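Local coordinates for Oxidored_FMN domain-containing protein ([Pseudomonas] geniculata N1, PDB 6L6J) that acts as a 6-hydroxypseudooxynicotine amine oxidase, a flavoprotein that holds FMN and a [4Fe-4S] cluster and also binds ADP, at residues Val27-Ala32 with Ser358-Thr363; Ala349-Val354 with Asn563-Val568; Glu528-Met533 with Pro557-His562. All blocks are in the same frame, centred on the assembly; numbering follows the deposited sequence.

Interaction 1. Residues Val27-Ala32 with Ser358-Thr363; sequences VPHATA and SRIRCT. With FMN (flavin mononucleotide), chain B; SF4 (iron/sulfur cluster), chain C.
Ile360 projects its side chain at the loop Val27-Ala32 and meets it with two different branches. Its long branch is extended, CG1 lying anti to the backbone N (chi1 -174°), which carries CD1 to the imidazole of His29, 3.8 Å from CE1. The two side chains cross at about a right angle. The same CD1 is 4.0 Å from the flavin methyl C7M, so this one methyl group touches both histidine and cofactor. The short branch, CG2, turns the other way and packs 4.0 Å from Thr31 CB. A beta-branched isoleucine suits the place because it fills both directions at once, and Phe44, Ile324 and Val354 add further apolar neighbours.

The backbones are joined beneath this packing by Ile360 N, which donates to Thr31 O at 3.1 Å; the N-H is bent away from a straight line and approaches from above the carbonyl plane. Ala32, small enough for a close approach, turns its CB toward the carbonyl of Ser358.

His29 is steadied from its own loop. ND1 donates to Ala30 O at 3.2 Å, which limits rotation of the ring, while CB sits over the flavin at 3.5 Å from C5A and the ring presents an edge to FMN C6. The loop follows the first strand of the TIM barrel, and its Pro28 O accepts a hydrogen bond of 2.6 Å from the ribityl O2' of FMN. At the far end of Ser358-Thr363, Cys362 SG binds iron FE3 of the cluster at 2.0 Å.

A single backbone hydrogen bond and an apolar isoleucine therefore link the flavin loop to the cluster loop, and the flavin methyl C7M is met by an isoleucine methyl, which suits its apolar character.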
loop_
_atom_site.group_PDB
_atom_site.type_symbol
_atom_site.label_atom_id
_atom_site.label_comp_id
_atom_site.label_asym_id
_atom_site.label_seq_id
_atom_site.Cartn_x
_atom_site.Cartn_y
_atom_site.Cartn_z
ATOM N N VAL A 27 3.319 12.626 -4.063
ATOM C CA VAL A 27 4.681 12.179 -4.464
ATOM C C VAL A 27 4.521 11.058 -5.484
ATOM O O VAL A 27 3.465 10.434 -5.559
ATOM C CB VAL A 27 5.520 11.754 -3.249
ATOM C CG1 VAL A 27 6.014 12.970 -2.491
ATOM C CG2 VAL A 27 4.761 10.812 -2.314
ATOM N N PRO A 28 5.541 10.808 -6.332
ATOM C CA PRO A 28 5.458 9.766 -7.347
ATOM C C PRO A 28 5.126 8.432 -6.671
ATOM O O PRO A 28 5.801 8.072 -5.731
ATOM C CB PRO A 28 6.854 9.684 -7.994
ATOM C CG PRO A 28 7.590 10.916 -7.536
ATOM C CD PRO A 28 6.839 11.502 -6.345
ATOM N N HIS A 29 4.083 7.762 -7.145
ATOM C CA HIS A 29 3.710 6.404 -6.694
ATOM C C HIS A 29 3.045 5.667 -7.859
ATOM O O HIS A 29 2.052 6.237 -8.444
ATOM C CB HIS A 29 2.865 6.474 -5.414
ATOM C CG HIS A 29 1.400 6.581 -5.651
ATOM N ND1 HIS A 29 0.674 5.525 -6.147
ATOM C CD2 HIS A 29 0.532 7.592 -5.438
ATOM C CE1 HIS A 29 -0.589 5.883 -6.254
ATOM N NE2 HIS A 29 -0.713 7.146 -5.800
ATOM N N ALA A 30 3.596 4.494 -8.204
ATOM C CA ALA A 30 3.152 3.628 -9.319
ATOM C C ALA A 30 1.713 3.205 -9.078
ATOM O O ALA A 30 1.342 2.999 -7.916
ATOM C CB ALA A 30 4.040 2.420 -9.456
ATOM N N THR A 31 0.949 3.079 -10.158
ATOM C CA THR A 31 -0.464 2.615 -10.131
ATOM C C THR A 31 -0.609 1.280 -10.871
ATOM O O THR A 31 -1.730 0.719 -10.817
ATOM C CB THR A 31 -1.380 3.694 -10.724
ATOM O OG1 THR A 31 -0.712 4.191 -11.883
ATOM C CG2 THR A 31 -1.684 4.800 -9.737
ATOM N N ALA A 32 0.462 0.819 -11.535
ATOM C CA ALA A 32 0.499 -0.410 -12.367
ATOM C C ALA A 32 -0.549 -0.361 -13.483
ATOM O O ALA A 32 -1.065 -1.414 -13.853
ATOM C CB ALA A 32 0.311 -1.629 -11.499
ATOM N N SER A 358 0.158 -5.697 -10.947
ATOM C CA SER A 358 -1.295 -5.578 -11.216
ATOM C C SER A 358 -1.815 -4.198 -10.793
ATOM O O SER A 358 -1.293 -3.644 -9.825
ATOM C CB SER A 358 -2.079 -6.678 -10.540
ATOM O OG SER A 358 -3.408 -6.225 -10.271
ATOM N N ARG A 359 -2.864 -3.718 -11.477
ATOM C CA ARG A 359 -3.694 -2.528 -11.104
ATOM C C ARG A 359 -3.739 -2.360 -9.572
ATOM O O ARG A 359 -4.000 -3.352 -8.865
ATOM C CB ARG A 359 -5.121 -2.681 -11.662
ATOM C CG ARG A 359 -5.905 -1.381 -11.761
ATOM C CD ARG A 359 -7.150 -1.478 -12.621
ATOM N NE ARG A 359 -8.311 -1.952 -11.869
ATOM C CZ ARG A 359 -8.807 -3.194 -11.894
ATOM N NH1 ARG A 359 -8.258 -4.146 -12.622
ATOM N NH2 ARG A 359 -9.870 -3.487 -11.178
ATOM N N ILE A 360 -3.514 -1.139 -9.099
ATOM C CA ILE A 360 -3.514 -0.739 -7.654
ATOM C C ILE A 360 -4.929 -0.862 -7.068
ATOM O O ILE A 360 -5.897 -0.691 -7.802
ATOM C CB ILE A 360 -2.948 0.688 -7.488
ATOM C CG1 ILE A 360 -2.803 1.090 -6.011
ATOM C CG2 ILE A 360 -3.793 1.701 -8.244
ATOM C CD1 ILE A 360 -2.016 2.363 -5.793
ATOM N N ARG A 361 -5.026 -1.180 -5.781
ATOM C CA ARG A 361 -6.290 -1.156 -4.993
ATOM C C ARG A 361 -5.986 -0.568 -3.612
ATOM O O ARG A 361 -4.799 -0.490 -3.270
ATOM C CB ARG A 361 -6.885 -2.561 -4.829
ATOM C CG ARG A 361 -6.211 -3.396 -3.744
ATOM C CD ARG A 361 -6.479 -4.872 -3.914
ATOM N NE ARG A 361 -7.885 -5.189 -3.693
ATOM C CZ ARG A 361 -8.421 -6.387 -3.897
ATOM N NH1 ARG A 361 -7.667 -7.379 -4.349
ATOM N NH2 ARG A 361 -9.713 -6.583 -3.667
ATOM N N CYS A 362 -7.023 -0.245 -2.839
ATOM C CA CYS A 362 -6.918 0.305 -1.456
ATOM C C CYS A 362 -7.977 -0.334 -0.551
ATOM O O CYS A 362 -9.157 -0.372 -0.922
ATOM C CB CYS A 362 -7.079 1.819 -1.434
ATOM S SG CYS A 362 -6.987 2.541 0.226
ATOM N N THR A 363 -7.553 -0.822 0.611
ATOM C CA THR A 363 -8.458 -1.422 1.626
ATOM C C THR A 363 -9.536 -0.401 2.046
ATOM O O THR A 363 -10.743 -0.824 2.260
ATOM C CB THR A 363 -7.639 -1.905 2.821
ATOM O OG1 THR A 363 -6.590 -2.685 2.246
ATOM C CG2 THR A 363 -8.482 -2.670 3.822
HETATM N N1 FMN B . 8.059 6.076 -4.976
HETATM C C2 FMN B . 8.734 6.396 -6.126
HETATM O O2 FMN B . 9.694 7.166 -6.029
HETATM N N3 FMN B . 8.407 5.963 -7.351
HETATM C C4 FMN B . 7.354 5.149 -7.534
HETATM O O4 FMN B . 7.058 4.749 -8.659
HETATM C C4A FMN B . 6.572 4.719 -6.342
HETATM N N5 FMN B . 5.503 3.895 -6.457
HETATM C C5A FMN B . 4.779 3.596 -5.354
HETATM C C6 FMN B . 3.635 2.811 -5.476
HETATM C C7 FMN B . 2.892 2.529 -4.347
HETATM C C7M FMN B . 1.716 1.640 -4.486
HETATM C C8 FMN B . 3.269 3.070 -3.036
HETATM C C8M FMN B . 2.496 2.745 -1.792
HETATM C C9 FMN B . 4.388 3.847 -2.898
HETATM C C9A FMN B . 5.165 4.151 -4.007
HETATM N N10 FMN B . 6.288 4.983 -3.894
HETATM C C10 FMN B . 6.991 5.272 -5.038
HETATM C "C1'" FMN B . 6.730 5.573 -2.591
HETATM C "C2'" FMN B . 5.906 6.802 -2.253
HETATM O "O2'" FMN B . 6.232 7.792 -3.211
HETATM C "C3'" FMN B . 6.195 7.340 -0.884
HETATM O "O3'" FMN B . 7.546 7.800 -0.846
HETATM C "C4'" FMN B . 5.971 6.337 0.247
HETATM O "O4'" FMN B . 4.737 5.611 0.034
HETATM C "C5'" FMN B . 5.981 7.024 1.606
HETATM O "O5'" FMN B . 4.915 7.957 1.638
HETATM P P FMN B . 3.481 7.547 2.269
HETATM O O1P FMN B . 3.739 7.257 3.730
HETATM O O2P FMN B . 2.661 8.772 2.010
HETATM O O3P FMN B . 3.028 6.333 1.480
HETATM FE FE1 SF4 C . -3.909 0.127 3.021
HETATM FE FE2 SF4 C . -3.235 3.074 2.988
HETATM FE FE3 SF4 C . -5.294 1.965 1.129
HETATM FE FE4 SF4 C . -2.363 1.394 0.670
HETATM S S1 SF4 C . -3.506 3.116 0.883
HETATM S S2 SF4 C . -4.117 0.200 0.922
HETATM S S3 SF4 C . -2.102 1.276 2.757
HETATM S S4 SF4 C . -5.020 1.930 3.188
#

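Interaction 2. Residues Ala349-Val354 with Asn563-Val568; sequences ACTAEV and NTLEMV. With SF4 (iron/sulfur cluster), chain C; FMN (flavin mononucleotide), chain B.
Thr351 and Ala352 bring one side of helix 349-355 against the carbonyl of Asn563. The helix carries Cys350, the third cysteine of a CxxCxxC motif (Cys344, Cys347, Cys350) that Cys362 completes as the ligand set of the [4Fe-4S] cluster; Cys350 SG binds iron FE4 at 2.1 Å.

In the first shell, Asn563 O receives a CA-H...O contact from Ala352 CA at 3.1 Å, and Thr351 CG2 leans on the same oxygen. Alanine suits this position because the backbones come so near, their CA atoms 4.2 Å apart. Its CB also packs 3.8 Å from Asn563 CB.

Thr351 divides its two branches between protein and cofactor. OG1 lies beside the backbone N and anti to the carbonyl carbon (chi1 -76°), which leaves CG2 anti to that N and facing the carbonyl of Asn563. Thr351 OG1 is 3.3 Å from the flavin methyl C8M of FMN. An alanine here would remove both branches and is likely to open a gap beside Asn563 O and leave C8M without its neighbour OG1. One turn further on, Val354 CG2 touches the other flavin methyl, C7M, at 3.7 Å.

Farther out, the chain bends after the short helix 561-564: Leu565 has positive phi (58°), and its side chain packs on Trp263 of helix 263-266. Thr564 O accepts a hydrogen bond from Asn348 ND2, beside the cluster cysteines. Glu566, whose OE2 forms a salt bridge with Arg271, is also tied within the bend, its OE1 accepting from Thr564 OG1 at 2.9 Å on the anti side of the carboxylate.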
loop_
_atom_site.group_PDB
_atom_site.type_symbol
_atom_site.label_atom_id
_atom_site.label_comp_id
_atom_site.label_asym_id
_atom_site.label_seq_id
_atom_site.Cartn_x
_atom_site.Cartn_y
_atom_site.Cartn_z
ATOM N N ALA A 349 -1.706 -3.112 1.024
ATOM C CA ALA A 349 -2.433 -3.854 -0.030
ATOM C C ALA A 349 -2.292 -3.129 -1.387
ATOM O O ALA A 349 -2.368 -3.817 -2.423
ATOM C CB ALA A 349 -3.879 -4.025 0.373
ATOM N N CYS A 350 -2.105 -1.794 -1.393
ATOM C CA CYS A 350 -1.799 -0.970 -2.603
ATOM C C CYS A 350 -0.439 -1.395 -3.185
ATOM O O CYS A 350 -0.322 -1.661 -4.388
ATOM C CB CYS A 350 -1.799 0.527 -2.286
ATOM S SG CYS A 350 -0.905 0.999 -0.778
ATOM N N THR A 351 0.543 -1.474 -2.312
ATOM C CA THR A 351 1.919 -1.975 -2.551
ATOM C C THR A 351 1.857 -3.397 -3.140
ATOM O O THR A 351 2.624 -3.706 -4.118
ATOM C CB THR A 351 2.668 -1.818 -1.214
ATOM O OG1 THR A 351 2.972 -0.419 -1.112
ATOM C CG2 THR A 351 3.911 -2.648 -1.080
ATOM N N ALA A 352 1.010 -4.254 -2.566
ATOM C CA ALA A 352 0.986 -5.701 -2.880
ATOM C C ALA A 352 0.624 -5.877 -4.352
ATOM O O ALA A 352 1.348 -6.603 -5.066
ATOM C CB ALA A 352 0.031 -6.437 -1.966
ATOM N N GLU A 353 -0.464 -5.239 -4.794
ATOM C CA GLU A 353 -0.931 -5.388 -6.189
ATOM C C GLU A 353 0.211 -4.903 -7.067
ATOM O O GLU A 353 0.684 -5.670 -7.910
ATOM C CB GLU A 353 -2.233 -4.616 -6.408
ATOM C CG GLU A 353 -3.425 -5.211 -5.682
ATOM C CD GLU A 353 -3.643 -6.690 -5.957
ATOM O OE1 GLU A 353 -4.102 -7.390 -5.032
ATOM O OE2 GLU A 353 -3.322 -7.153 -7.094
ATOM N N VAL A 354 0.703 -3.699 -6.788
ATOM C CA VAL A 354 1.770 -3.049 -7.609
ATOM C C VAL A 354 2.989 -3.980 -7.667
ATOM O O VAL A 354 3.603 -4.092 -8.756
ATOM C CB VAL A 354 2.113 -1.636 -7.117
ATOM C CG1 VAL A 354 3.308 -1.042 -7.851
ATOM C CG2 VAL A 354 0.903 -0.726 -7.234
ATOM N N ASN A 563 5.208 -8.734 -0.814
ATOM C CA ASN A 563 4.349 -7.839 -1.633
ATOM C C ASN A 563 3.849 -6.644 -0.803
ATOM O O ASN A 563 3.693 -5.565 -1.375
ATOM C CB ASN A 563 3.188 -8.604 -2.268
ATOM C CG ASN A 563 3.639 -9.633 -3.282
ATOM O OD1 ASN A 563 4.690 -9.478 -3.914
ATOM N ND2 ASN A 563 2.835 -10.675 -3.460
ATOM N N THR A 564 3.589 -6.822 0.491
ATOM C CA THR A 564 3.188 -5.727 1.402
ATOM C C THR A 564 4.455 -5.043 1.937
ATOM O O THR A 564 4.315 -4.087 2.715
ATOM C CB THR A 564 2.326 -6.278 2.540
ATOM O OG1 THR A 564 3.183 -7.138 3.285
ATOM C CG2 THR A 564 1.095 -7.031 2.070
ATOM N N LEU A 565 5.641 -5.519 1.536
ATOM C CA LEU A 565 6.962 -5.007 1.966
ATOM C C LEU A 565 7.065 -5.110 3.483
ATOM O O LEU A 565 7.542 -4.149 4.107
ATOM C CB LEU A 565 7.123 -3.559 1.518
ATOM C CG LEU A 565 6.898 -3.297 0.037
ATOM C CD1 LEU A 565 6.816 -1.790 -0.220
ATOM C CD2 LEU A 565 7.983 -3.935 -0.798
ATOM N N GLU A 566 6.619 -6.227 4.054
ATOM C CA GLU A 566 6.685 -6.492 5.517
ATOM C C GLU A 566 7.600 -7.680 5.819
ATOM O O GLU A 566 7.911 -7.875 7.003
ATOM C CB GLU A 566 5.289 -6.730 6.089
ATOM C CG GLU A 566 4.392 -5.509 6.005
ATOM C CD GLU A 566 2.983 -5.756 6.533
ATOM O OE1 GLU A 566 2.266 -6.621 5.958
ATOM O OE2 GLU A 566 2.603 -5.120 7.543
ATOM N N MET A 567 8.037 -8.452 4.819
ATOM C CA MET A 567 8.797 -9.708 5.096
ATOM C C MET A 567 10.008 -9.374 5.973
ATOM O O MET A 567 10.127 -9.969 7.054
ATOM C CB MET A 567 9.278 -10.441 3.839
ATOM C CG MET A 567 9.446 -11.941 4.119
ATOM S SD MET A 567 10.303 -12.921 2.864
ATOM C CE MET A 567 9.333 -12.482 1.423
ATOM N N VAL A 568 10.835 -8.420 5.540
ATOM C CA VAL A 568 12.114 -8.085 6.229
ATOM C C VAL A 568 11.822 -7.622 7.666
ATOM O O VAL A 568 12.648 -7.859 8.534
ATOM C CB VAL A 568 12.904 -7.039 5.423
ATOM C CG1 VAL A 568 12.140 -5.719 5.325
ATOM C CG2 VAL A 568 14.300 -6.810 5.981
HETATM FE FE1 SF4 C . -3.909 0.127 3.021
HETATM FE FE2 SF4 C . -3.235 3.074 2.988
HETATM FE FE3 SF4 C . -5.294 1.965 1.129
HETATM FE FE4 SF4 C . -2.363 1.394 0.670
HETATM S S1 SF4 C . -3.506 3.116 0.883
HETATM S S2 SF4 C . -4.117 0.200 0.922
HETATM S S3 SF4 C . -2.102 1.276 2.757
HETATM S S4 SF4 C . -5.020 1.930 3.188
HETATM N N1 FMN B . 8.059 6.076 -4.976
HETATM C C2 FMN B . 8.734 6.396 -6.126
HETATM O O2 FMN B . 9.694 7.166 -6.029
HETATM N N3 FMN B . 8.407 5.963 -7.351
HETATM C C4 FMN B . 7.354 5.149 -7.534
HETATM O O4 FMN B . 7.058 4.749 -8.659
HETATM C C4A FMN B . 6.572 4.719 -6.342
HETATM N N5 FMN B . 5.503 3.895 -6.457
HETATM C C5A FMN B . 4.779 3.596 -5.354
HETATM C C6 FMN B . 3.635 2.811 -5.476
HETATM C C7 FMN B . 2.892 2.529 -4.347
HETATM C C7M FMN B . 1.716 1.640 -4.486
HETATM C C8 FMN B . 3.269 3.070 -3.036
HETATM C C8M FMN B . 2.496 2.745 -1.792
HETATM C C9 FMN B . 4.388 3.847 -2.898
HETATM C C9A FMN B . 5.165 4.151 -4.007
HETATM N N10 FMN B . 6.288 4.983 -3.894
HETATM C C10 FMN B . 6.991 5.272 -5.038
HETATM C "C1'" FMN B . 6.730 5.573 -2.591
HETATM C "C2'" FMN B . 5.906 6.802 -2.253
HETATM O "O2'" FMN B . 6.232 7.792 -3.211
HETATM C "C3'" FMN B . 6.195 7.340 -0.884
HETATM O "O3'" FMN B . 7.546 7.800 -0.846
HETATM C "C4'" FMN B . 5.971 6.337 0.247
HETATM O "O4'" FMN B . 4.737 5.611 0.034
HETATM C "C5'" FMN B . 5.981 7.024 1.606
HETATM O "O5'" FMN B . 4.915 7.957 1.638
HETATM P P FMN B . 3.481 7.547 2.269
HETATM O O1P FMN B . 3.739 7.257 3.730
HETATM O O2P FMN B . 2.661 8.772 2.010
HETATM O O3P FMN B . 3.028 6.333 1.480
#

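Interaction 3. Residues Glu528-Met533 with Pro557-His562; sequences EDYYYM and PSPWTH
Hydrogen bonds join Tyr530 and Tyr531 to the turn Ser558-Thr561. Trp560 N donates to Tyr530 O at 3.0 Å, nearly straight and close to the C=O axis, while Ser558 OG gives its hydrogen to Tyr531 O at 3.1 Å. The donating turn is type I, with Pro559, its phi already fixed by its ring, in the second position. Ser558 O is gripped twice, by Thr561 N and by Thr561 OG1, from opposite faces of its plane. On the other side an Asx turn shapes the loop, Asp529 OD2 accepting from Tyr531 N.

Aromatic contacts come next. Trp560 CG is anti to its backbone N (chi1 -175°), which swings the indole edge onto a face of the Tyr531 ring: a T-shaped pair with the five-membered ring, centroids 4.6 Å apart and planes at 80°. The opposite face of Tyr531 meets CD1 at the edge of Tyr532. Proline serves Tyr530 in a similar way, Pro559 CG making a CH-pi contact 4.2 Å from the ring centroid, and Pro559 CD packs 3.6 Å from Tyr530 CB. The hydroxyl of Tyr530 goes elsewhere, to Thr553.

A water bridges the polar rims of the T-shaped pair, accepting from Trp560 NE1 and donating to Tyr531 OH, 2.9 Å from each.

The two loops follow neighbouring parallel strands, 522-527 and 547-552, of the OYE-like second alpha/beta domain. Their union combines directional bonds with ring packing: the bond from Trp560 N fixes how near the backbones come, the serine hydroxyl adds a second tie, and the shared water and the two flanking edges should restrain the Tyr531 ring from turning.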
loop_
_atom_site.group_PDB
_atom_site.type_symbol
_atom_site.label_atom_id
_atom_site.label_comp_id
_atom_site.label_asym_id
_atom_site.label_seq_id
_atom_site.Cartn_x
_atom_site.Cartn_y
_atom_site.Cartn_z
ATOM N N GLU A 528 -0.132 -22.062 6.710
ATOM C CA GLU A 528 -0.579 -22.432 5.340
ATOM C C GLU A 528 -1.488 -21.321 4.773
ATOM O O GLU A 528 -2.194 -21.590 3.775
ATOM C CB GLU A 528 -1.348 -23.754 5.394
ATOM C CG GLU A 528 -0.452 -24.971 5.426
ATOM C CD GLU A 528 -0.194 -25.579 4.063
ATOM O OE1 GLU A 528 -1.162 -26.062 3.451
ATOM O OE2 GLU A 528 0.965 -25.549 3.615
ATOM N N ASP A 529 -1.524 -20.147 5.414
ATOM C CA ASP A 529 -2.306 -18.969 4.964
ATOM C C ASP A 529 -1.381 -18.037 4.185
ATOM O O ASP A 529 -1.844 -17.501 3.179
ATOM C CB ASP A 529 -2.927 -18.224 6.141
ATOM C CG ASP A 529 -3.456 -16.859 5.766
ATOM O OD1 ASP A 529 -4.581 -16.791 5.260
ATOM O OD2 ASP A 529 -2.711 -15.890 5.954
ATOM N N TYR A 530 -0.148 -17.833 4.666
ATOM C CA TYR A 530 0.972 -17.163 3.941
ATOM C C TYR A 530 0.885 -15.630 4.067
ATOM O O TYR A 530 1.669 -14.909 3.377
ATOM C CB TYR A 530 0.996 -17.569 2.454
ATOM C CG TYR A 530 1.407 -18.992 2.149
ATOM C CD1 TYR A 530 1.651 -19.921 3.150
ATOM C CD2 TYR A 530 1.524 -19.425 0.837
ATOM C CE1 TYR A 530 2.037 -21.222 2.865
ATOM C CE2 TYR A 530 1.872 -20.730 0.528
ATOM C CZ TYR A 530 2.137 -21.630 1.542
ATOM O OH TYR A 530 2.540 -22.880 1.200
ATOM N N TYR A 531 -0.021 -15.100 4.897
ATOM C CA TYR A 531 -0.111 -13.625 5.123
ATOM C C TYR A 531 0.219 -13.294 6.591
ATOM O O TYR A 531 1.138 -13.902 7.133
ATOM C CB TYR A 531 -1.450 -13.181 4.529
ATOM C CG TYR A 531 -1.650 -11.697 4.400
ATOM C CD1 TYR A 531 -0.599 -10.804 4.506
ATOM C CD2 TYR A 531 -2.911 -11.169 4.211
ATOM C CE1 TYR A 531 -0.799 -9.435 4.440
ATOM C CE2 TYR A 531 -3.124 -9.799 4.106
ATOM C CZ TYR A 531 -2.066 -8.920 4.233
ATOM O OH TYR A 531 -2.261 -7.562 4.139
ATOM N N TYR A 532 -0.526 -12.425 7.261
ATOM C CA TYR A 532 -0.152 -11.845 8.582
ATOM C C TYR A 532 -0.681 -12.664 9.767
ATOM O O TYR A 532 -0.118 -12.536 10.849
ATOM C CB TYR A 532 -0.727 -10.431 8.684
ATOM C CG TYR A 532 -2.234 -10.385 8.628
ATOM C CD1 TYR A 532 -2.896 -10.276 7.421
ATOM C CD2 TYR A 532 -3.000 -10.427 9.778
ATOM C CE1 TYR A 532 -4.277 -10.191 7.345
ATOM C CE2 TYR A 532 -4.379 -10.350 9.727
ATOM C CZ TYR A 532 -5.025 -10.233 8.508
ATOM O OH TYR A 532 -6.391 -10.159 8.465
ATOM N N MET A 533 -1.760 -13.435 9.609
ATOM C CA MET A 533 -2.493 -13.995 10.771
ATOM C C MET A 533 -1.589 -14.909 11.606
ATOM O O MET A 533 -1.688 -14.874 12.842
ATOM C CB MET A 533 -3.724 -14.787 10.353
ATOM C CG MET A 533 -4.499 -15.370 11.530
ATOM S SD MET A 533 -4.884 -14.170 12.850
ATOM C CE MET A 533 -6.429 -13.491 12.244
ATOM N N PRO A 557 9.085 -16.959 5.094
ATOM C CA PRO A 557 8.052 -16.667 6.083
ATOM C C PRO A 557 7.053 -15.679 5.464
ATOM O O PRO A 557 7.482 -14.757 4.804
ATOM C CB PRO A 557 8.810 -16.099 7.295
ATOM C CG PRO A 557 10.145 -15.648 6.748
ATOM C CD PRO A 557 10.421 -16.548 5.559
ATOM N N SER A 558 5.760 -15.935 5.683
ATOM C CA SER A 558 4.604 -15.061 5.345
ATOM C C SER A 558 4.738 -14.529 3.927
ATOM O O SER A 558 4.792 -13.315 3.722
ATOM C CB SER A 558 4.480 -13.942 6.344
ATOM O OG SER A 558 4.160 -14.468 7.630
ATOM N N PRO A 559 4.782 -15.433 2.923
ATOM C CA PRO A 559 5.188 -15.097 1.549
ATOM C C PRO A 559 4.594 -13.789 1.013
ATOM O O PRO A 559 5.320 -13.014 0.375
ATOM C CB PRO A 559 4.670 -16.285 0.746
ATOM C CG PRO A 559 4.835 -17.420 1.696
ATOM C CD PRO A 559 4.459 -16.862 3.056
ATOM N N TRP A 560 3.311 -13.564 1.303
ATOM C CA TRP A 560 2.552 -12.418 0.744
ATOM C C TRP A 560 3.213 -11.090 1.160
ATOM O O TRP A 560 2.987 -10.065 0.452
ATOM C CB TRP A 560 1.085 -12.466 1.184
ATOM C CG TRP A 560 0.284 -11.379 0.537
ATOM C CD1 TRP A 560 -0.309 -10.304 1.130
ATOM C CD2 TRP A 560 0.075 -11.223 -0.869
ATOM N NE1 TRP A 560 -0.903 -9.509 0.192
ATOM C CE2 TRP A 560 -0.675 -10.046 -1.047
ATOM C CE3 TRP A 560 0.428 -11.982 -1.989
ATOM C CZ2 TRP A 560 -1.094 -9.627 -2.305
ATOM C CZ3 TRP A 560 0.043 -11.546 -3.234
ATOM C CH2 TRP A 560 -0.705 -10.378 -3.386
ATOM N N THR A 561 3.962 -11.096 2.277
ATOM C CA THR A 561 4.609 -9.888 2.845
ATOM C C THR A 561 5.776 -9.449 1.956
ATOM O O THR A 561 6.152 -8.292 2.056
ATOM C CB THR A 561 4.982 -10.071 4.316
ATOM O OG1 THR A 561 5.911 -11.140 4.477
ATOM C CG2 THR A 561 3.755 -10.326 5.162
ATOM N N HIS A 562 6.282 -10.296 1.067
ATOM C CA HIS A 562 7.207 -9.845 -0.001
ATOM C C HIS A 562 6.541 -8.682 -0.724
ATOM O O HIS A 562 7.255 -7.763 -1.145
ATOM C CB HIS A 562 7.529 -10.972 -0.984
ATOM C CG HIS A 562 8.417 -10.549 -2.108
ATOM N ND1 HIS A 562 9.732 -10.134 -1.898
ATOM C CD2 HIS A 562 8.190 -10.471 -3.438
ATOM C CE1 HIS A 562 10.274 -9.813 -3.062
ATOM N NE2 HIS A 562 9.342 -9.991 -4.018
HETATM O O HOH W 1 -2.328 -7.169 1.272
#

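In the fold
From the N terminus, Val27-Ala32 follows the first strand of the TIM barrel and waits through the whole barrel for Ser358-Thr363, where interaction 1 closes its long loop. Before that closure, interaction 2 has opened at helix 349-355, so the two cross along the chain; they touch where Ser358 N meets Glu353 O, and both reach FMN and the cluster. Interaction 2 closes only at Asn563-Val568, in the second alpha/beta domain, and interaction 3 is nested inside its loop, joining two loops of that domain. Helix 561-564 serves both, and Trp560 packs on Ala352. Together they run from the barrel's flavin site through the cluster-binding segment into the second domain.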